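Local coordinates for uncharacterized protein YobA (Bacillus subtilis subsp. subtilis str. 168, PDB 4QY7) that is of unknown function but is probably made with a signal peptide and folds as a small OB-fold domain of the DUF3221 family, at residues D62-G67 with Q88-L93; V13-K16 with A21-I24; V72-R77 with P83-Q88; K32-L37 with N44-N49. One frame throughout, in Å; residues are numbered along the deposited sequence.

Interaction 1: D62-G67 with Q88-L93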
loop_
_atom_site.group_PDB
_atom_site.type_symbol
_atom_site.label_atom_id
_atom_site.label_comp_id
_atom_site.label_asym_id
_atom_site.label_seq_id
_atom_site.Cartn_x
_atom_site.Cartn_y
_atom_site.Cartn_z
ATOM N N ASP A 62 -1.452 -11.113 8.818
ATOM C CA ASP A 62 -0.344 -11.263 9.769
ATOM C C ASP A 62 1.016 -11.115 9.094
ATOM O O ASP A 62 1.891 -10.468 9.667
ATOM C CB ASP A 62 -0.435 -12.614 10.491
ATOM C CG ASP A 62 -1.626 -12.746 11.424
ATOM O OD1 ASP A 62 -2.251 -11.705 11.744
ATOM O OD2 ASP A 62 -1.933 -13.896 11.844
ATOM N N ASP A 63 1.175 -11.641 7.865
ATOM C CA ASP A 63 2.441 -11.555 7.116
ATOM C C ASP A 63 2.665 -10.214 6.391
ATOM O O ASP A 63 3.726 -10.022 5.765
ATOM C CB ASP A 63 2.535 -12.712 6.093
ATOM C CG ASP A 63 1.488 -12.708 4.994
ATOM O OD1 ASP A 63 0.464 -12.012 5.153
ATOM O OD2 ASP A 63 1.665 -13.451 4.003
ATOM N N LEU A 64 1.679 -9.288 6.426
ATOM C CA LEU A 64 1.843 -7.987 5.812
ATOM C C LEU A 64 2.548 -7.117 6.841
ATOM O O LEU A 64 1.932 -6.707 7.819
ATOM C CB LEU A 64 0.481 -7.440 5.406
ATOM C CG LEU A 64 0.524 -6.260 4.503
ATOM C CD1 LEU A 64 1.169 -6.625 3.180
ATOM C CD2 LEU A 64 -0.889 -5.732 4.284
ATOM N N LYS A 65 3.866 -6.997 6.719
ATOM C CA LYS A 65 4.688 -6.292 7.703
ATOM C C LYS A 65 5.464 -5.170 7.086
ATOM O O LYS A 65 5.745 -5.189 5.875
ATOM C CB LYS A 65 5.683 -7.263 8.337
ATOM C CG LYS A 65 5.017 -8.535 8.874
ATOM C CD LYS A 65 5.855 -9.285 9.859
ATOM C CE LYS A 65 5.068 -10.439 10.425
ATOM N NZ LYS A 65 5.836 -11.174 11.462
ATOM N N ARG A 66 5.880 -4.228 7.936
ATOM C CA ARG A 66 6.719 -3.102 7.506
ATOM C C ARG A 66 7.985 -3.617 6.862
ATOM O O ARG A 66 8.608 -4.585 7.353
ATOM C CB ARG A 66 7.104 -2.188 8.688
ATOM C CG ARG A 66 5.957 -1.391 9.294
ATOM C CD ARG A 66 6.503 -0.331 10.244
ATOM N NE ARG A 66 7.374 -0.897 11.285
ATOM C CZ ARG A 66 8.295 -0.215 11.964
ATOM N NH1 ARG A 66 8.484 1.083 11.732
ATOM N NH2 ARG A 66 9.038 -0.826 12.883
ATOM N N GLY A 67 8.340 -3.001 5.754
ATOM C CA GLY A 67 9.539 -3.385 5.020
ATOM C C GLY A 67 9.294 -4.355 3.895
ATOM O O GLY A 67 10.162 -4.515 3.029
ATOM N N GLN A 88 -8.178 -6.568 -2.835
ATOM C CA GLN A 88 -8.767 -7.913 -2.823
ATOM C C GLN A 88 -7.707 -8.977 -2.607
ATOM O O GLN A 88 -8.027 -10.100 -2.219
ATOM C CB GLN A 88 -9.489 -8.199 -4.152
ATOM C CG GLN A 88 -10.557 -7.172 -4.538
ATOM C CD GLN A 88 -11.663 -7.046 -3.518
ATOM O OE1 GLN A 88 -12.085 -8.029 -2.901
ATOM N NE2 GLN A 88 -12.180 -5.839 -3.335
ATOM N N LYS A 89 -6.432 -8.647 -2.879
ATOM C CA LYS A 89 -5.379 -9.613 -2.739
ATOM C C LYS A 89 -4.055 -8.927 -2.688
ATOM O O LYS A 89 -3.905 -7.796 -3.163
ATOM C CB LYS A 89 -5.432 -10.538 -3.977
ATOM C CG LYS A 89 -4.300 -11.568 -4.107
ATOM C CD LYS A 89 -4.605 -12.606 -5.185
ATOM C CE LYS A 89 -4.405 -12.096 -6.593
ATOM N NZ LYS A 89 -5.039 -12.997 -7.592
ATOM N N TYR A 90 -3.073 -9.581 -2.089
ATOM C CA TYR A 90 -1.715 -9.068 -2.194
ATOM C C TYR A 90 -0.762 -10.227 -2.306
ATOM O O TYR A 90 -1.081 -11.365 -1.933
ATOM C CB TYR A 90 -1.284 -8.128 -1.060
ATOM C CG TYR A 90 -1.270 -8.790 0.300
ATOM C CD1 TYR A 90 -0.132 -9.428 0.774
ATOM C CD2 TYR A 90 -2.352 -8.666 1.164
ATOM C CE1 TYR A 90 -0.128 -10.064 2.016
ATOM C CE2 TYR A 90 -2.336 -9.242 2.429
ATOM C CZ TYR A 90 -1.229 -9.947 2.849
ATOM O OH TYR A 90 -1.267 -10.503 4.099
ATOM N N GLU A 91 0.405 -9.916 -2.863
ATOM C CA GLU A 91 1.478 -10.889 -3.026
ATOM C C GLU A 91 2.764 -10.305 -2.499
ATOM O O GLU A 91 3.065 -9.154 -2.786
ATOM C CB GLU A 91 1.629 -11.291 -4.494
ATOM C CG GLU A 91 2.681 -12.367 -4.696
ATOM C CD GLU A 91 2.659 -13.024 -6.056
ATOM O OE1 GLU A 91 2.498 -12.296 -7.061
ATOM O OE2 GLU A 91 2.824 -14.265 -6.119
ATOM N N LEU A 92 3.534 -11.106 -1.721
ATOM C CA LEU A 92 4.806 -10.639 -1.191
ATOM C C LEU A 92 5.863 -10.815 -2.294
ATOM O O LEU A 92 5.993 -11.903 -2.859
ATOM C CB LEU A 92 5.223 -11.412 0.095
ATOM C CG LEU A 92 4.248 -11.326 1.333
ATOM C CD1 LEU A 92 4.887 -11.970 2.573
ATOM C CD2 LEU A 92 3.893 -9.900 1.708
ATOM N N LEU A 93 6.591 -9.747 -2.621
ATOM C CA LEU A 93 7.601 -9.777 -3.684
ATOM C C LEU A 93 9.003 -9.996 -3.093
ATOM O O LEU A 93 9.246 -9.623 -1.919
ATOM C CB LEU A 93 7.561 -8.454 -4.461
ATOM C CG LEU A 93 6.231 -8.109 -5.121
ATOM C CD1 LEU A 93 6.334 -6.803 -5.905
ATOM C CD2 LEU A 93 5.701 -9.239 -6.004
ATOM O OXT LEU A 93 9.888 -10.507 -3.819
#
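Tyr90 and Asp63 form the one polar link between residues 62-67 and the C-terminal strand 89-92. The phenol OH of Tyr90 donates to Asp63 OD1 over only 2.5 Å, a short bond even for a hydroxyl and a carboxylate. It reaches OD1 on the syn side, 21° out of the carboxylate plane, and the carboxylate is turned 51° from the ring that it meets at the edge. Asp63 has CG set between its backbone N and carbonyl carbon, a turn that carries OD1 back toward the strand. The second oxygen, OD2, rests against an apolar neighbour, Leu92 CD1, at 3.8 Å.

The loop that holds Asp63 connects strand 50-54 to strand 69-74 of the OB-fold sheet, whereas strand 89-92 is an outermost strand of that sheet, paired with 69-74; the contact therefore ties a connecting loop to a sheet edge.

Apolar contact comes chiefly from Leu64. Its CD1 methyl sits over one face of the Tyr90 ring, 4.0 Å from the centroid and 16° off the ring normal, a CH-pi contact displaced toward the rim on the CD1-CE1 side. Nearer the phenol end, Leu64 CB approaches Tyr90 OH at 3.8 Å. Beyond the pair, Leu64 also touches Val13, Leu55 and Ile70, and Tyr90 leans on Val72.

Interaction 2: V13-K16 with A21-I24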
loop_
_atom_site.group_PDB
_atom_site.type_symbol
_atom_site.label_atom_id
_atom_site.label_comp_id
_atom_site.label_asym_id
_atom_site.label_seq_id
_atom_site.Cartn_x
_atom_site.Cartn_y
_atom_site.Cartn_z
ATOM N N VAL A 13 5.685 -1.581 2.167
ATOM C CA VAL A 13 4.867 -1.325 3.363
ATOM C C VAL A 13 5.660 -0.502 4.352
ATOM O O VAL A 13 6.650 -1.004 4.839
ATOM C CB VAL A 13 4.398 -2.640 4.032
ATOM C CG1 VAL A 13 3.545 -2.374 5.286
ATOM C CG2 VAL A 13 3.627 -3.517 3.044
ATOM N N VAL A 14 5.227 0.723 4.670
ATOM C CA VAL A 14 5.926 1.587 5.648
ATOM C C VAL A 14 5.160 1.638 6.965
ATOM O O VAL A 14 5.783 1.719 8.027
ATOM C CB VAL A 14 6.246 3.021 5.143
ATOM C CG1 VAL A 14 7.412 2.994 4.166
ATOM C CG2 VAL A 14 5.034 3.718 4.533
ATOM N N LEU A 15 3.824 1.581 6.919
ATOM C CA LEU A 15 2.976 1.539 8.115
ATOM C C LEU A 15 1.894 0.501 7.908
ATOM O O LEU A 15 1.395 0.351 6.797
ATOM C CB LEU A 15 2.334 2.899 8.395
ATOM C CG LEU A 15 3.278 4.054 8.721
ATOM C CD1 LEU A 15 2.596 5.396 8.472
ATOM C CD2 LEU A 15 3.773 3.962 10.173
ATOM N N LYS A 16 1.533 -0.238 8.954
ATOM C CA LYS A 16 0.491 -1.258 8.831
ATOM C C LYS A 16 -0.210 -1.367 10.154
ATOM O O LYS A 16 0.458 -1.488 11.182
ATOM C CB LYS A 16 1.087 -2.628 8.430
ATOM C CG LYS A 16 0.003 -3.687 8.073
ATOM C CD LYS A 16 -0.308 -4.616 9.260
ATOM C CE LYS A 16 -1.407 -5.598 8.958
ATOM N NZ LYS A 16 -1.525 -6.633 10.036
ATOM N N ALA A 21 -2.803 -0.303 5.293
ATOM C CA ALA A 21 -1.358 -0.223 5.191
ATOM C C ALA A 21 -1.025 0.980 4.333
ATOM O O ALA A 21 -1.793 1.327 3.433
ATOM C CB ALA A 21 -0.748 -1.502 4.625
ATOM N N ILE A 22 0.085 1.645 4.616
ATOM C CA ILE A 22 0.573 2.760 3.814
ATOM C C ILE A 22 1.731 2.242 3.012
ATOM O O ILE A 22 2.680 1.709 3.604
ATOM C CB ILE A 22 1.002 3.953 4.693
ATOM C CG1 ILE A 22 -0.217 4.394 5.555
ATOM C CG2 ILE A 22 1.600 5.112 3.822
ATOM C CD1 ILE A 22 -0.282 5.803 6.007
ATOM N N LEU A 23 1.641 2.357 1.680
ATOM C CA LEU A 23 2.691 1.896 0.783
ATOM C C LEU A 23 3.412 3.046 0.150
ATOM O O LEU A 23 2.768 4.000 -0.294
ATOM C CB LEU A 23 2.114 1.047 -0.352
ATOM C CG LEU A 23 1.163 -0.052 0.013
ATOM C CD1 LEU A 23 0.801 -0.863 -1.232
ATOM C CD2 LEU A 23 1.739 -0.945 1.091
ATOM N N ILE A 24 4.737 2.925 0.025
ATOM C CA ILE A 24 5.552 3.893 -0.711
ATOM C C ILE A 24 5.791 3.298 -2.077
ATOM O O ILE A 24 6.219 2.151 -2.176
ATOM C CB ILE A 24 6.864 4.190 0.039
ATOM C CG1 ILE A 24 6.547 4.889 1.369
ATOM C CG2 ILE A 24 7.832 5.004 -0.854
ATOM C CD1 ILE A 24 5.635 6.079 1.319
#
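Val14 and Leu15 both face Ile22 across two antiparallel strands whose axes approach to 4.6 Å, and the one-residue shift in register makes this a classic beta bulge. Val14 N donates to Ile22 O almost straight (2.9 Å, 172°), while Ile22 N donates to Leu15 O at the same length, tilted 27° from the carbonyl plane. Leu15 O also receives a CA-H contact from Ala21.

The side chains sort onto two faces. Leu15 and Ile22 lie side by side and point the same way, with their CD1 methyls 3.8 Å apart in the leucine conformer described. Val14, displaced by the bulge and likewise taken in one of two conformers, packs CG1 against Ile24 CG1; its other branch, CG2, is placed between its own backbone N and carbonyl carbon and meets Ile22 CG2 at 3.8 Å. Helix 39-45 adds Leu42 against Val14 and Leu15, and Met43 against Ile22. On the other face, Val13 CG2 touches Leu23 CD2 at 3.7 Å, and Lys16 lays its CG near Ala21 CB before the chain bends at chi2 and carries NZ off to Thr61 OG1. An alanine in place of Ile22 would probably leave the Leu15 and Val14 methyls facing a gap beneath helix 39-45.

The chemistry implies a division of labour: the backbone bonds set the bulged register of the hairpin, and almost wholly aliphatic packing fills both faces.

Interaction 3: V72-R77 with P83-Q88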
loop_
_atom_site.group_PDB
_atom_site.type_symbol
_atom_site.label_atom_id
_atom_site.label_comp_id
_atom_site.label_asym_id
_atom_site.label_seq_id
_atom_site.Cartn_x
_atom_site.Cartn_y
_atom_site.Cartn_z
ATOM N N VAL A 72 -0.355 -5.364 -4.938
ATOM C CA VAL A 72 -1.748 -5.424 -4.477
ATOM C C VAL A 72 -2.653 -5.403 -5.677
ATOM O O VAL A 72 -2.266 -4.797 -6.708
ATOM C CB VAL A 72 -2.107 -4.277 -3.500
ATOM C CG1 VAL A 72 -1.216 -4.342 -2.248
ATOM C CG2 VAL A 72 -1.990 -2.897 -4.175
ATOM N N TRP A 73 -3.858 -5.988 -5.526
ATOM C CA TRP A 73 -4.881 -6.015 -6.576
ATOM C C TRP A 73 -6.138 -5.370 -6.073
ATOM O O TRP A 73 -6.514 -5.569 -4.906
ATOM C CB TRP A 73 -5.200 -7.431 -7.051
ATOM C CG TRP A 73 -4.163 -7.992 -7.956
ATOM C CD1 TRP A 73 -4.154 -7.957 -9.320
ATOM C CD2 TRP A 73 -2.962 -8.641 -7.562
ATOM N NE1 TRP A 73 -3.013 -8.553 -9.798
ATOM C CE2 TRP A 73 -2.275 -9.006 -8.740
ATOM C CE3 TRP A 73 -2.404 -8.982 -6.321
ATOM C CZ2 TRP A 73 -1.056 -9.681 -8.711
ATOM C CZ3 TRP A 73 -1.187 -9.634 -6.294
ATOM C CH2 TRP A 73 -0.532 -9.990 -7.478
ATOM N N PHE A 74 -6.791 -4.561 -6.940
ATOM C CA PHE A 74 -7.980 -3.828 -6.523
ATOM C C PHE A 74 -8.817 -3.451 -7.729
ATOM O O PHE A 74 -8.301 -3.462 -8.847
ATOM C CB PHE A 74 -7.559 -2.549 -5.758
ATOM C CG PHE A 74 -6.655 -1.642 -6.562
ATOM C CD1 PHE A 74 -5.271 -1.819 -6.558
ATOM C CD2 PHE A 74 -7.176 -0.571 -7.282
ATOM C CE1 PHE A 74 -4.451 -1.025 -7.366
ATOM C CE2 PHE A 74 -6.351 0.226 -8.067
ATOM C CZ PHE A 74 -4.984 0.020 -8.072
ATOM N N HIS A 75 -10.087 -3.126 -7.524
ATOM C CA HIS A 75 -10.938 -2.744 -8.653
ATOM C C HIS A 75 -10.700 -1.284 -9.059
ATOM O O HIS A 75 -10.471 -1.000 -10.244
ATOM C CB HIS A 75 -12.410 -2.971 -8.320
ATOM C CG HIS A 75 -12.714 -4.414 -8.106
ATOM N ND1 HIS A 75 -12.656 -5.333 -9.156
ATOM C CD2 HIS A 75 -12.994 -5.076 -6.963
ATOM C CE1 HIS A 75 -12.930 -6.508 -8.616
ATOM N NE2 HIS A 75 -13.151 -6.402 -7.299
ATOM N N THR A 76 -10.777 -0.361 -8.096
ATOM C CA THR A 76 -10.622 1.068 -8.382
ATOM C C THR A 76 -10.000 1.838 -7.263
ATOM O O THR A 76 -10.034 1.401 -6.113
ATOM C CB THR A 76 -12.013 1.675 -8.672
ATOM O OG1 THR A 76 -11.847 3.006 -9.170
ATOM C CG2 THR A 76 -12.906 1.726 -7.439
ATOM N N ARG A 77 -9.447 3.013 -7.600
ATOM C CA ARG A 77 -8.892 3.934 -6.623
ATOM C C ARG A 77 -9.992 4.836 -6.164
ATOM O O ARG A 77 -10.803 5.300 -6.977
ATOM C CB ARG A 77 -7.759 4.830 -7.174
ATOM C CG ARG A 77 -6.420 4.157 -7.453
ATOM C CD ARG A 77 -5.556 5.077 -8.329
ATOM N NE ARG A 77 -4.295 4.423 -8.726
ATOM C CZ ARG A 77 -4.190 3.481 -9.661
ATOM N NH1 ARG A 77 -5.269 3.045 -10.306
ATOM N NH2 ARG A 77 -3.007 2.938 -9.935
ATOM N N PRO A 83 -3.910 8.579 -3.149
ATOM C CA PRO A 83 -4.915 7.616 -3.581
ATOM C C PRO A 83 -5.043 6.488 -2.578
ATOM O O PRO A 83 -4.101 6.181 -1.837
ATOM C CB PRO A 83 -4.403 7.092 -4.938
ATOM C CG PRO A 83 -3.077 7.632 -5.122
ATOM C CD PRO A 83 -2.758 8.647 -4.066
ATOM N N SER A 84 -6.206 5.911 -2.527
ATOM C CA SER A 84 -6.488 4.818 -1.638
ATOM C C SER A 84 -7.334 3.789 -2.340
ATOM O O SER A 84 -8.012 4.107 -3.333
ATOM C CB SER A 84 -7.183 5.327 -0.386
ATOM O OG SER A 84 -8.250 6.188 -0.749
ATOM N N ALA A 85 -7.230 2.536 -1.895
ATOM C CA ALA A 85 -8.060 1.507 -2.502
ATOM C C ALA A 85 -8.287 0.381 -1.556
ATOM O O ALA A 85 -7.369 0.034 -0.796
ATOM C CB ALA A 85 -7.393 0.972 -3.766
ATOM N N THR A 86 -9.476 -0.236 -1.631
ATOM C CA THR A 86 -9.751 -1.469 -0.871
ATOM C C THR A 86 -9.157 -2.605 -1.671
ATOM O O THR A 86 -9.546 -2.747 -2.825
ATOM C CB THR A 86 -11.241 -1.683 -0.720
ATOM O OG1 THR A 86 -11.797 -0.531 -0.098
ATOM C CG2 THR A 86 -11.554 -2.942 0.091
ATOM N N ILE A 87 -8.228 -3.389 -1.129
ATOM C CA ILE A 87 -7.578 -4.400 -1.964
ATOM C C ILE A 87 -8.223 -5.747 -1.785
ATOM O O ILE A 87 -8.801 -6.019 -0.730
ATOM C CB ILE A 87 -6.053 -4.466 -1.727
ATOM C CG1 ILE A 87 -5.695 -4.840 -0.254
ATOM C CG2 ILE A 87 -5.424 -3.098 -2.103
ATOM C CD1 ILE A 87 -4.240 -5.353 -0.056
ATOM N N GLN A 88 -8.178 -6.568 -2.835
ATOM C CA GLN A 88 -8.767 -7.913 -2.823
ATOM C C GLN A 88 -7.707 -8.977 -2.607
ATOM O O GLN A 88 -8.027 -10.100 -2.219
ATOM C CB GLN A 88 -9.489 -8.199 -4.152
ATOM C CG GLN A 88 -10.557 -7.172 -4.538
ATOM C CD GLN A 88 -11.663 -7.046 -3.518
ATOM O OE1 GLN A 88 -12.085 -8.029 -2.901
ATOM N NE2 GLN A 88 -12.180 -5.839 -3.335
HETATM O O HOH W 1 -10.919 -3.557 -4.786
HETATM O O HOH W 2 -11.229 0.783 -3.726
#
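Val72 and Ile87 form the close-packed end of this contact, their side chains crossing at about a right angle with Val72 CB 3.8 Å from Ile87 CG2. Placing CG1 of Ile87 between its backbone N and carbonyl carbon (chi1 61°) lets both branches meet the valine: CG2 comes to its CB, and CD1 lies 3.9 Å from Val72 CG1. Beside them Gln88 N donates to Trp73 O (2.8 Å, 165°), and Ala85 CB packs on Phe74 CD2 at 3.8 Å. An alanine at Ile87 is likely to open a gap beside Val72 and to remove packing against Val53 of strand 50-54.

Around His75 and Thr76 the backbones bow apart and water fills in, before Arg77 returns to Ala85. One water accepts from His75 N and donates to Thr86 O; another accepts from Thr86 N and donates to Thr76 O at 2.7 Å. In one of its conformers the Gln88 amide crosses the His75 ring and gives NE2 to the first water. Arg77 runs its CD alongside Pro83 CB and sends NH1 to Gln7 OE1, with Phe74 CZ over one face of its guanidinium.

Strand 84-86, an outermost strand beside 50-54, here meets the end of strand 69-74, consistent with a closed OB-fold barrel. A buried aliphatic seam thus joins the segments where they are close, while water serves the peptide groups where they bow apart.

Interaction 4: K32-L37 with N44-N49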
loop_
_atom_site.group_PDB
_atom_site.type_symbol
_atom_site.label_atom_id
_atom_site.label_comp_id
_atom_site.label_asym_id
_atom_site.label_seq_id
_atom_site.Cartn_x
_atom_site.Cartn_y
_atom_site.Cartn_z
ATOM N N LYS A 32 16.293 2.735 5.689
ATOM C CA LYS A 32 15.997 2.263 7.039
ATOM C C LYS A 32 15.368 3.339 7.957
ATOM O O LYS A 32 14.476 3.012 8.752
ATOM C CB LYS A 32 17.269 1.706 7.709
ATOM C CG LYS A 32 17.010 1.030 9.052
ATOM C CD LYS A 32 18.203 0.190 9.502
ATOM C CE LYS A 32 18.206 -0.057 10.996
ATOM N NZ LYS A 32 19.459 -0.721 11.445
ATOM N N GLU A 33 15.823 4.586 7.874
ATOM C CA GLU A 33 15.294 5.645 8.772
ATOM C C GLU A 33 13.938 6.158 8.352
ATOM O O GLU A 33 13.257 6.772 9.181
ATOM C CB GLU A 33 16.256 6.812 8.904
ATOM C CG GLU A 33 17.499 6.385 9.651
ATOM C CD GLU A 33 18.537 7.467 9.838
ATOM O OE1 GLU A 33 18.308 8.619 9.409
ATOM O OE2 GLU A 33 19.590 7.156 10.434
ATOM N N ASP A 34 13.471 5.823 7.144
ATOM C CA ASP A 34 12.107 6.218 6.744
ATOM C C ASP A 34 11.069 5.467 7.612
ATOM O O ASP A 34 9.935 5.916 7.706
ATOM C CB ASP A 34 11.845 5.969 5.253
ATOM C CG ASP A 34 12.736 6.833 4.356
ATOM O OD1 ASP A 34 13.102 7.940 4.774
ATOM O OD2 ASP A 34 13.111 6.367 3.266
ATOM N N TYR A 35 11.469 4.372 8.279
ATOM C CA TYR A 35 10.576 3.610 9.151
ATOM C C TYR A 35 10.440 4.246 10.549
ATOM O O TYR A 35 9.710 3.704 11.384
ATOM C CB TYR A 35 11.050 2.133 9.231
ATOM C CG TYR A 35 10.948 1.447 7.879
ATOM C CD1 TYR A 35 9.738 0.934 7.424
ATOM C CD2 TYR A 35 12.040 1.399 7.009
ATOM C CE1 TYR A 35 9.620 0.376 6.153
ATOM C CE2 TYR A 35 11.922 0.879 5.725
ATOM C CZ TYR A 35 10.723 0.323 5.316
ATOM O OH TYR A 35 10.592 -0.202 4.051
ATOM N N ASN A 36 11.081 5.393 10.831
ATOM C CA ASN A 36 10.830 6.064 12.112
ATOM C C ASN A 36 10.054 7.355 11.846
ATOM O O ASN A 36 9.823 8.124 12.774
ATOM C CB ASN A 36 12.118 6.296 12.910
ATOM C CG ASN A 36 13.130 7.223 12.284
ATOM O OD1 ASN A 36 12.778 8.269 11.708
ATOM N ND2 ASN A 36 14.428 6.925 12.486
ATOM N N LEU A 37 9.636 7.603 10.586
ATOM C CA LEU A 37 8.894 8.816 10.283
ATOM C C LEU A 37 7.443 8.654 10.654
ATOM O O LEU A 37 6.878 7.554 10.554
ATOM C CB LEU A 37 8.993 9.153 8.786
ATOM C CG LEU A 37 10.389 9.496 8.268
ATOM C CD1 LEU A 37 10.382 9.666 6.762
ATOM C CD2 LEU A 37 10.924 10.760 8.918
ATOM N N ASN A 44 4.638 14.148 3.626
ATOM C CA ASN A 44 5.465 15.237 3.084
ATOM C C ASN A 44 6.603 14.708 2.202
ATOM O O ASN A 44 6.744 15.135 1.057
ATOM C CB ASN A 44 6.046 16.058 4.226
ATOM C CG ASN A 44 6.878 17.217 3.756
ATOM O OD1 ASN A 44 6.375 18.107 3.064
ATOM N ND2 ASN A 44 8.172 17.214 4.087
ATOM N N LYS A 45 7.394 13.762 2.712
ATOM C CA LYS A 45 8.546 13.242 1.980
ATOM C C LYS A 45 8.180 12.474 0.704
ATOM O O LYS A 45 8.873 12.620 -0.299
ATOM C CB LYS A 45 9.350 12.315 2.903
ATOM C CG LYS A 45 10.595 11.736 2.263
ATOM C CD LYS A 45 11.585 11.216 3.286
ATOM C CE LYS A 45 12.799 10.659 2.580
ATOM N NZ LYS A 45 13.873 10.287 3.529
ATOM N N PHE A 46 7.137 11.643 0.744
ATOM C CA PHE A 46 6.788 10.805 -0.412
ATOM C C PHE A 46 5.521 11.281 -1.124
ATOM O O PHE A 46 4.803 10.461 -1.677
ATOM C CB PHE A 46 6.621 9.338 0.052
ATOM C CG PHE A 46 7.926 8.754 0.533
ATOM C CD1 PHE A 46 8.930 8.422 -0.364
ATOM C CD2 PHE A 46 8.154 8.543 1.885
ATOM C CE1 PHE A 46 10.153 7.914 0.086
ATOM C CE2 PHE A 46 9.377 8.030 2.333
ATOM C CZ PHE A 46 10.350 7.686 1.428
ATOM N N LYS A 47 5.260 12.601 -1.137
ATOM C CA LYS A 47 4.108 13.209 -1.809
ATOM C C LYS A 47 3.991 12.672 -3.251
ATOM O O LYS A 47 5.007 12.534 -3.934
ATOM C CB LYS A 47 4.285 14.745 -1.805
ATOM C CG LYS A 47 3.158 15.543 -2.455
ATOM C CD LYS A 47 3.542 17.018 -2.548
ATOM C CE LYS A 47 2.559 17.819 -3.352
ATOM N NZ LYS A 47 3.123 19.128 -3.780
ATOM N N ASN A 48 2.779 12.256 -3.642
ATOM C CA ASN A 48 2.477 11.651 -4.948
ATOM C C ASN A 48 3.188 10.303 -5.133
ATOM O O ASN A 48 3.152 9.776 -6.241
ATOM C CB ASN A 48 2.803 12.584 -6.122
ATOM C CG ASN A 48 2.165 13.930 -5.967
ATOM O OD1 ASN A 48 1.067 14.053 -5.404
ATOM N ND2 ASN A 48 2.841 14.972 -6.429
ATOM N N ASN A 49 3.799 9.721 -4.065
ATOM C CA ASN A 49 4.424 8.399 -4.167
ATOM C C ASN A 49 3.937 7.520 -2.977
ATOM O O ASN A 49 4.693 6.710 -2.450
ATOM C CB ASN A 49 5.944 8.524 -4.182
ATOM C CG ASN A 49 6.457 8.933 -5.537
ATOM O OD1 ASN A 49 6.789 10.092 -5.770
ATOM N ND2 ASN A 49 6.463 7.997 -6.473
#
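Asp34 carries the contact from the 3-10 segment 32-36, whose turns include the bond from Asn36 N to Glu33 O. Its carboxylate meets two consecutive residues at the end of helix 39-45. OD1 takes a salt-bridge hydrogen bond from Lys45 NZ, 2.8 Å long, on the syn side and 20° out of the carboxylate plane. The lysine gets there with its CG anti to the backbone N (chi1 -179°) and the chain stretched out beyond it, crossing the aspartate at about a right angle. OD2 lies at the edge of the Phe46 ring, 3.6 Å from CZ, the carboxylate standing almost perpendicular to the ring at 87°. The same oxygen is held by Gly31 N, so each carboxylate oxygen has a hydrogen-bond partner.

Farther on, Leu37 offers CD1 to the aliphatic part of Lys45, 4.0 Å from its CD, at about a right angle to the chain. Lys45 CG in turn lies over one face of the Phe46 ring, toward its rim.

Phe46 is the first residue to leave helical geometry and begins a type II beta turn closed by Asn49 N on Phe46 O. The arrangement is a salt bridge joining the 3-10 turn before a short helix to that helix's C-terminal end, within the connection from strand 20-24 to strand 50-54.

From the N terminus, interaction 2 comes first: it closes the hairpin of strands 7-16 and 20-24. Interaction 4 then closes the short loop spanning helix 39-45, and it meets the hairpin where Ile24 packs on Phe46 and Val14 on Tyr35. Interaction 1 opens in the loop before strand 69-74 and ends at the C terminus, so it encloses interaction 3, with which it shares Gln88; no contacts cross along the chain. The loop 62-67 touches Val13 of interaction 2, while Tyr90 packs on Val72 of interaction 3. Interactions 1, 2 and 3 reach one sheet; interactions 3 and 4 lie on opposite sides of the chain's centre, about 21 Å apart between centres.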